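Local coordinates for oxidoreductase (PDB 3K20), which probably binds FMN and catalyses a flavin-dependent redox reaction, as in the NADPH-dependent FMN reductase family, at residues L134-A139 with G155-T160. Numbering follows the deposited sequence.
Sequences LVLDYA and GVFAAT
L136 and V135, at the start of helix 135-146, pack against F157 and the backbone before it on strand 150-159, the last two elements of a beta-alpha-beta unit in this flavodoxin-like fold. The strand lies at the border of the chain's five-stranded parallel sheet, beside strand 120-127. The axes of residues 135-139 and 156-159 approach to 9.7 Å with their directions 136° apart, so the first turn of the crossover helix runs roughly against the strand but strongly inclined to it.

The contact is apolar, with no hydrogen bond between the two segments. L136 carries most of it. Its CG sits anti to the carbonyl carbon (chi1 -75°), and from there the CD1 methyl reaches over the strand backbone, 3.7 Å from G155 C and equally 3.7 Å from V156 N. With no side chain on G155, the methyl lies directly against the G155-V156 peptide. The same methyl touches F157 CB at 3.8 Å, while L136 CD2 lies 4.0 Å from V156 O. The L136 side chain also rests on I123 of the adjacent strand, whose backbone is hydrogen-bonded to V156. V156 itself turns its side chain to the other side of the sheet, among residues of helices 26-44 and 165-186.

The F157 ring completes the packing on the helix side, where A125, A127 and S133 also touch it. L136 CG meets this ring at its edge, near the ring plane, 4.2 Å from F157 CD1. The V135 and F157 side chains cross at about a right angle, and the V135 CG1 methyl, lying oblique to the ring, stops 3.7 Å from F157 CE1.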
loop_
_atom_site.group_PDB
_atom_site.type_symbol
_atom_site.label_atom_id
_atom_site.label_comp_id
_atom_site.label_asym_id
_atom_site.label_seq_id
_atom_site.Cartn_x
_atom_site.Cartn_y
_atom_site.Cartn_z
ATOM N N LEU A 134 2.167 -9.935 0.377
ATOM C CA LEU A 134 2.104 -8.634 -0.301
ATOM C C LEU A 134 2.832 -7.549 0.490
ATOM O O LEU A 134 2.955 -6.403 0.045
ATOM C CB LEU A 134 0.649 -8.209 -0.551
ATOM C CG LEU A 134 -0.014 -8.713 -1.842
ATOM C CD1 LEU A 134 -1.475 -8.218 -1.913
ATOM C CD2 LEU A 134 0.792 -8.232 -3.052
ATOM N N VAL A 135 3.317 -7.912 1.666
ATOM C CA VAL A 135 4.061 -6.976 2.484
ATOM C C VAL A 135 5.330 -6.573 1.709
ATOM O O VAL A 135 5.877 -5.489 1.910
ATOM C CB VAL A 135 4.449 -7.627 3.823
ATOM C CG1 VAL A 135 5.481 -8.717 3.585
ATOM C CG2 VAL A 135 4.969 -6.577 4.792
ATOM N N LEU A 136 5.785 -7.453 0.819
ATOM C CA LEU A 136 6.978 -7.191 0.007
ATOM C C LEU A 136 6.813 -5.990 -0.918
ATOM O O LEU A 136 7.718 -5.166 -1.036
ATOM C CB LEU A 136 7.341 -8.416 -0.850
ATOM C CG LEU A 136 7.996 -9.636 -0.187
ATOM C CD1 LEU A 136 8.247 -10.716 -1.238
ATOM C CD2 LEU A 136 9.308 -9.228 0.479
ATOM N N ASP A 137 5.665 -5.896 -1.581
ATOM C CA ASP A 137 5.419 -4.786 -2.495
ATOM C C ASP A 137 4.746 -3.564 -1.877
ATOM O O ASP A 137 4.863 -2.455 -2.405
ATOM C CB ASP A 137 4.596 -5.255 -3.697
ATOM C CG ASP A 137 5.424 -6.035 -4.697
ATOM O OD1 ASP A 137 6.657 -5.798 -4.756
ATOM O OD2 ASP A 137 4.841 -6.868 -5.430
ATOM N N TYR A 138 4.053 -3.759 -0.761
ATOM C CA TYR A 138 3.364 -2.654 -0.104
ATOM C C TYR A 138 4.068 -2.120 1.141
ATOM O O TYR A 138 3.575 -1.199 1.787
ATOM C CB TYR A 138 1.930 -3.072 0.235
ATOM C CG TYR A 138 1.079 -3.288 -0.993
ATOM C CD1 TYR A 138 0.824 -2.246 -1.877
ATOM C CD2 TYR A 138 0.525 -4.532 -1.271
ATOM C CE1 TYR A 138 0.031 -2.433 -3.016
ATOM C CE2 TYR A 138 -0.274 -4.736 -2.410
ATOM C CZ TYR A 138 -0.518 -3.685 -3.277
ATOM O OH TYR A 138 -1.312 -3.883 -4.391
ATOM N N ALA A 139 5.221 -2.686 1.475
ATOM C CA ALA A 139 5.954 -2.228 2.644
ATOM C C ALA A 139 7.442 -2.078 2.361
ATOM O O ALA A 139 7.979 -0.966 2.409
ATOM C CB ALA A 139 5.739 -3.183 3.811
ATOM N N GLY A 155 10.940 -10.673 -5.503
ATOM C CA GLY A 155 11.022 -10.475 -4.072
ATOM C C GLY A 155 10.882 -11.875 -3.510
ATOM O O GLY A 155 10.257 -12.730 -4.141
ATOM N N VAL A 156 11.448 -12.129 -2.337
ATOM C CA VAL A 156 11.352 -13.463 -1.754
ATOM C C VAL A 156 10.529 -13.527 -0.468
ATOM O O VAL A 156 10.876 -12.895 0.536
ATOM C CB VAL A 156 12.759 -14.030 -1.480
ATOM C CG1 VAL A 156 12.662 -15.458 -0.945
ATOM C CG2 VAL A 156 13.582 -13.976 -2.766
ATOM N N PHE A 157 9.437 -14.288 -0.503
ATOM C CA PHE A 157 8.591 -14.440 0.675
ATOM C C PHE A 157 8.518 -15.896 1.111
ATOM O O PHE A 157 7.837 -16.704 0.483
ATOM C CB PHE A 157 7.165 -13.949 0.424
ATOM C CG PHE A 157 6.380 -13.756 1.688
ATOM C CD1 PHE A 157 6.500 -12.570 2.419
ATOM C CD2 PHE A 157 5.604 -14.789 2.210
ATOM C CE1 PHE A 157 5.866 -12.414 3.651
ATOM C CE2 PHE A 157 4.965 -14.648 3.442
ATOM C CZ PHE A 157 5.098 -13.454 4.169
ATOM N N ALA A 158 9.203 -16.219 2.203
ATOM C CA ALA A 158 9.230 -17.577 2.735
ATOM C C ALA A 158 8.040 -17.905 3.643
ATOM O O ALA A 158 7.927 -17.377 4.751
ATOM C CB ALA A 158 10.536 -17.800 3.500
ATOM N N ALA A 159 7.146 -18.764 3.172
ATOM C CA ALA A 159 6.013 -19.182 3.984
ATOM C C ALA A 159 6.442 -20.537 4.555
ATOM O O ALA A 159 6.417 -21.550 3.855
ATOM C CB ALA A 159 4.771 -19.326 3.129
ATOM N N THR A 160 6.858 -20.541 5.820
ATOM C CA THR A 160 7.337 -21.751 6.488
ATOM C C THR A 160 6.456 -22.975 6.250
ATOM O O THR A 160 6.956 -24.058 5.957
ATOM C CB THR A 160 7.466 -21.538 8.012
ATOM O OG1 THR A 160 7.676 -20.150 8.298
ATOM C CG2 THR A 160 8.656 -22.319 8.537
#